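Local coordinates for protein Bpsl1147 (Burkholderia pseudomallei, PDB 5A4O) that probably binds DNA, single strands in particular, as a bacterial homolog of the eukaryotic transcription coactivator PC4, at residues A17-I23 with D35-V41; S2-S6 with G45-P49. All blocks are in the same frame, centred on the assembly; numbering follows the deposited sequence.

Interaction 1 of 2, residues A17-I23 with D35-V41; sequences ATQRIRI and DVRLVVV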
# COMPACT_ATOMS: atom_id res chain seq x y z
N ALA A 17 -12.77 2.06 13.80
CA ALA A 17 -13.89 2.93 13.48
C ALA A 17 -13.47 4.15 12.68
O ALA A 17 -14.31 4.73 11.97
CB ALA A 17 -14.59 3.39 14.73
N THR A 18 -12.21 4.53 12.77
CA THR A 18 -11.78 5.83 12.20
C THR A 18 -10.86 5.79 10.98
O THR A 18 -10.53 6.84 10.44
CB THR A 18 -11.09 6.69 13.26
OG1 THR A 18 -9.84 6.12 13.70
CG2 THR A 18 -12.02 6.88 14.45
N GLN A 19 -10.44 4.60 10.55
CA GLN A 19 -9.43 4.46 9.51
C GLN A 19 -9.72 3.20 8.71
O GLN A 19 -10.16 2.19 9.27
CB GLN A 19 -8.03 4.31 10.11
CG GLN A 19 -7.61 5.44 11.03
CD GLN A 19 -6.11 5.53 11.19
OE1 GLN A 19 -5.39 4.53 11.22
NE2 GLN A 19 -5.62 6.76 11.29
N ARG A 20 -9.49 3.28 7.41
CA ARG A 20 -9.63 2.12 6.54
C ARG A 20 -8.54 2.19 5.54
O ARG A 20 -7.96 3.25 5.32
CB ARG A 20 -10.97 2.15 5.82
CG ARG A 20 -12.15 2.02 6.72
CD ARG A 20 -13.43 2.09 5.91
NE ARG A 20 -14.59 2.12 6.78
CZ ARG A 20 -15.85 2.24 6.36
NH1 ARG A 20 -16.14 2.33 5.08
NH2 ARG A 20 -16.81 2.28 7.26
N ILE A 21 -8.23 1.05 4.95
CA ILE A 21 -7.35 1.00 3.81
C ILE A 21 -8.24 0.78 2.58
O ILE A 21 -8.87 -0.28 2.45
CB ILE A 21 -6.31 -0.11 3.90
CG1 ILE A 21 -5.43 0.05 5.15
CG2 ILE A 21 -5.50 -0.19 2.60
CD1 ILE A 21 -4.55 1.29 5.17
N ARG A 22 -8.29 1.78 1.68
CA ARG A 22 -9.12 1.71 0.47
C ARG A 22 -8.28 1.33 -0.74
O ARG A 22 -7.24 1.93 -1.00
CB ARG A 22 -9.81 3.06 0.23
CG ARG A 22 -10.71 3.08 -1.03
CD ARG A 22 -11.43 4.42 -1.28
NE ARG A 22 -12.25 4.40 -2.56
CZ ARG A 22 -12.00 5.06 -3.71
NH1 ARG A 22 -10.97 5.89 -3.85
NH2 ARG A 22 -12.83 4.94 -4.74
N ILE A 23 -8.73 0.32 -1.47
CA ILE A 23 -8.05 -0.13 -2.65
C ILE A 23 -8.99 0.27 -3.75
O ILE A 23 -10.16 -0.13 -3.74
CB ILE A 23 -7.85 -1.66 -2.63
CG1 ILE A 23 -6.91 -2.04 -1.47
CG2 ILE A 23 -7.29 -2.15 -3.96
CD1 ILE A 23 -6.74 -3.52 -1.27
N ASP A 35 -4.68 2.22 -6.61
CA ASP A 35 -4.34 3.02 -5.46
C ASP A 35 -4.63 2.22 -4.20
O ASP A 35 -5.67 1.56 -4.09
CB ASP A 35 -5.19 4.28 -5.53
CG ASP A 35 -4.70 5.37 -4.65
OD1 ASP A 35 -3.74 6.05 -5.04
OD2 ASP A 35 -5.31 5.59 -3.58
N VAL A 36 -3.71 2.28 -3.24
CA VAL A 36 -3.87 1.60 -1.95
C VAL A 36 -3.57 2.66 -0.92
O VAL A 36 -2.46 3.16 -0.88
CB VAL A 36 -2.87 0.44 -1.80
CG1 VAL A 36 -3.01 -0.22 -0.45
CG2 VAL A 36 -3.06 -0.56 -2.93
N ARG A 37 -4.56 3.03 -0.11
CA ARG A 37 -4.45 4.32 0.63
C ARG A 37 -5.21 4.31 1.91
O ARG A 37 -6.35 3.88 1.94
CB ARG A 37 -5.01 5.47 -0.24
CG ARG A 37 -4.68 6.90 0.23
CD ARG A 37 -4.90 7.93 -0.88
NE ARG A 37 -4.04 7.67 -2.02
CZ ARG A 37 -2.75 7.98 -2.10
NH1 ARG A 37 -2.12 8.66 -1.15
NH2 ARG A 37 -2.07 7.64 -3.20
N LEU A 38 -4.55 4.82 2.95
CA LEU A 38 -5.18 5.11 4.22
C LEU A 38 -6.20 6.27 4.05
O LEU A 38 -5.86 7.38 3.59
CB LEU A 38 -4.11 5.45 5.26
CG LEU A 38 -4.67 5.83 6.64
CD1 LEU A 38 -5.28 4.61 7.25
CD2 LEU A 38 -3.59 6.43 7.55
N VAL A 39 -7.44 5.98 4.42
CA VAL A 39 -8.51 6.96 4.44
C VAL A 39 -9.00 7.09 5.88
O VAL A 39 -8.97 6.11 6.62
CB VAL A 39 -9.64 6.59 3.46
CG1 VAL A 39 -9.09 6.41 2.06
CG2 VAL A 39 -10.40 5.34 3.92
N VAL A 40 -9.36 8.29 6.29
CA VAL A 40 -9.70 8.58 7.68
C VAL A 40 -10.98 9.41 7.81
O VAL A 40 -11.29 10.20 6.97
CB VAL A 40 -8.58 9.32 8.45
CG1 VAL A 40 -7.26 8.59 8.41
CG2 VAL A 40 -8.44 10.70 7.94
N VAL A 41 -11.69 9.20 8.91
CA VAL A 41 -12.97 9.83 9.05
C VAL A 41 -12.84 11.32 9.15
O VAL A 41 -11.89 11.84 9.65
CB VAL A 41 -13.72 9.42 10.32
CG1 VAL A 41 -14.69 8.29 10.14
CG2 VAL A 41 -12.82 9.31 11.50
O HOH W 1 -7.48 4.20 -2.79

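Interaction 2 of 2, residues S2-S6 with G45-P49; sequences SAYDS and GDFVP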
# COMPACT_ATOMS: atom_id res chain seq x y z
N SER A 2 -15.98 13.00 -0.28
CA SER A 2 -15.71 11.61 0.18
C SER A 2 -14.51 11.01 -0.58
O SER A 2 -14.33 11.25 -1.78
CB SER A 2 -16.95 10.73 -0.00
OG SER A 2 -16.64 9.34 0.03
N ALA A 3 -13.68 10.24 0.14
CA ALA A 3 -12.60 9.46 -0.47
C ALA A 3 -13.15 8.36 -1.38
O ALA A 3 -12.38 7.74 -2.12
CB ALA A 3 -11.73 8.82 0.61
N TYR A 4 -14.45 8.09 -1.28
CA TYR A 4 -15.10 7.08 -2.12
C TYR A 4 -15.66 7.63 -3.43
O TYR A 4 -16.20 6.86 -4.24
CB TYR A 4 -16.18 6.35 -1.32
CG TYR A 4 -15.54 5.57 -0.19
CD1 TYR A 4 -15.00 4.30 -0.43
CD2 TYR A 4 -15.41 6.13 1.08
CE1 TYR A 4 -14.38 3.59 0.59
CE2 TYR A 4 -14.79 5.42 2.10
CZ TYR A 4 -14.28 4.16 1.84
OH TYR A 4 -13.68 3.47 2.86
N ASP A 5 -15.52 8.93 -3.65
CA ASP A 5 -15.90 9.55 -4.92
C ASP A 5 -14.97 9.11 -6.08
O ASP A 5 -15.44 8.87 -7.20
CB ASP A 5 -15.92 11.07 -4.79
CG ASP A 5 -16.94 11.58 -3.76
OD1 ASP A 5 -17.82 10.80 -3.35
OD2 ASP A 5 -16.87 12.77 -3.35
N SER A 6 -13.68 8.94 -5.80
CA SER A 6 -12.64 8.89 -6.84
C SER A 6 -12.44 7.47 -7.42
O SER A 6 -12.02 6.56 -6.72
CB SER A 6 -11.33 9.44 -6.25
OG SER A 6 -10.46 9.96 -7.25
N GLY A 45 -19.44 8.40 6.85
CA GLY A 45 -18.67 7.71 5.85
C GLY A 45 -17.91 8.75 5.01
O GLY A 45 -17.50 8.52 3.86
N ASP A 46 -17.78 9.93 5.58
CA ASP A 46 -16.94 10.90 4.97
C ASP A 46 -15.57 10.49 5.46
O ASP A 46 -15.07 11.05 6.40
CB ASP A 46 -17.29 12.31 5.36
CG ASP A 46 -18.73 12.66 4.99
OD1 ASP A 46 -19.63 12.14 5.68
OD2 ASP A 46 -18.93 13.45 4.06
N PHE A 47 -15.04 9.46 4.83
CA PHE A 47 -13.65 9.15 4.94
C PHE A 47 -12.96 10.01 3.94
O PHE A 47 -13.50 10.31 2.92
CB PHE A 47 -13.37 7.70 4.71
CG PHE A 47 -13.75 6.85 5.86
CD1 PHE A 47 -15.04 6.46 6.01
CD2 PHE A 47 -12.83 6.47 6.79
CE1 PHE A 47 -15.41 5.66 7.07
CE2 PHE A 47 -13.20 5.68 7.86
CZ PHE A 47 -14.50 5.29 7.99
N VAL A 48 -11.77 10.43 4.28
CA VAL A 48 -11.01 11.30 3.44
C VAL A 48 -9.61 10.74 3.21
O VAL A 48 -9.08 10.13 4.06
CB VAL A 48 -10.91 12.65 4.08
CG1 VAL A 48 -10.20 13.62 3.19
CG2 VAL A 48 -12.31 13.13 4.39
N PRO A 49 -9.06 10.90 2.01
CA PRO A 49 -7.79 10.24 1.74
C PRO A 49 -6.64 10.96 2.42
O PRO A 49 -6.76 12.16 2.78
CB PRO A 49 -7.66 10.33 0.21
CG PRO A 49 -8.38 11.61 -0.13
CD PRO A 49 -9.55 11.65 0.83

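Interaction 1 of 2, residues A17-I23 with D35-V41
The antiparallel hairpin of strands 19-28 and 31-41 is joined here at its open end, where Arg20 faces Val39 and Arg22 faces Arg37 as hydrogen-bonded pairs. Arg20 N gives to Val39 O at 3.0 Å, and Val39 N returns a nearly straight bond to Arg20 O at 2.9 Å (176° at the hydrogen). Just before strand 19-28 begins, Thr18 O still takes Val41 N, and Val41 CG2 lies 3.6 Å from Thr18 CB.

These are the two middle strands of the four-stranded curved sheet of the PC4 fold. Ile21, Ile23, Val36 and Leu38 share one face: Ile21 CD1 meets Leu38 CD1 at 4.0 Å, while Ile21 CG2, anti to the backbone N, reaches Val36 CG1 at 3.9 Å. Ile54 of the second subunit packs on Ile21 and Val36. On the other face Val39 meets two arginine stems across the strands, its CG2 against Arg20 CB and its CG1 against Arg22 CB; the Arg20 guanidinium goes on to Asp12, that of Arg22 to Ser6 and Thr9. Arg37 grips the Asp35 carboxylate side-on, NE to OD2 at 2.9 Å and NH2 to OD1 at 3.0 Å. A water links Asp35 OD2 to Arg22 O.

Interaction 2 of 2, residues S2-S6 with G45-P49
Ala3, Phe47 and Tyr4 carry this contact, in which the N-terminal segment lies against residues 45-49, which lead into the last strand of the sheet. Ala3 N gives its hydrogen to Phe47 O at 2.8 Å. This is the one hydrogen bond that crosses between the segments. The methyl of Ala3 points at the strand: its CB lies 3.3 Å from the same Phe47 O and 3.6 Å from Pro49 CD, so the small side chain sits against the backbone and the proline ring together. Val39 of the neighbouring strand also touches it.

Tyr4 comes in beside Phe47, the two side chains running the same way. One ring carbon, Tyr4 CE2, does the touching, at 3.7 Å from Phe47 CB. With its CG beside the backbone N (chi1 -65°), Tyr4 extends along the sheet face that carries Arg20, Arg22 and Val39, all of which it touches. Phe47 packs on Arg20 and on Val41.

What presents Ala3 and Tyr4 is a type I beta turn from Ser2 to Asp5. Ser2 OG, anti to its own N (chi1 162°), swings back to accept Tyr4 N at 2.8 Å, making an ST turn, and also lies in the plane of the Tyr4 ring at its edge. The chain's first modelled nitrogen, Ser2 N, reaches Asp5 OD2 at 3.2 Å from above the carboxylate plane. A further polar tie to the sheet runs from Ser6 O to Arg22. Between the two segments themselves, the hold rests on a lone backbone bond flanked by apolar contacts of Ala3 and Tyr4.

In the fold
Interaction 1 pairs the two middle strands of the sheet, and interaction 2 lays the N-terminal segment on the face bearing Arg20, Arg22 and Val39; their centres are about 9 Å apart. Along the chain, 17-23 and 35-41 both fall between 2-6 and 45-49. Arg22 ties the two together: its NH2 probably bonds to Ser6 O at 2.7 Å, and its NH1 lies 2.9 Å from Ala3 O. Nearby, Arg20 CD is 3.4 Å from Tyr4 OH. The sheet itself continues from one contact to the other, with Val48 N probably bonded to Val40 O at 2.7 Å. The second subunit approaches residues of interaction 1 but does not touch interaction 2.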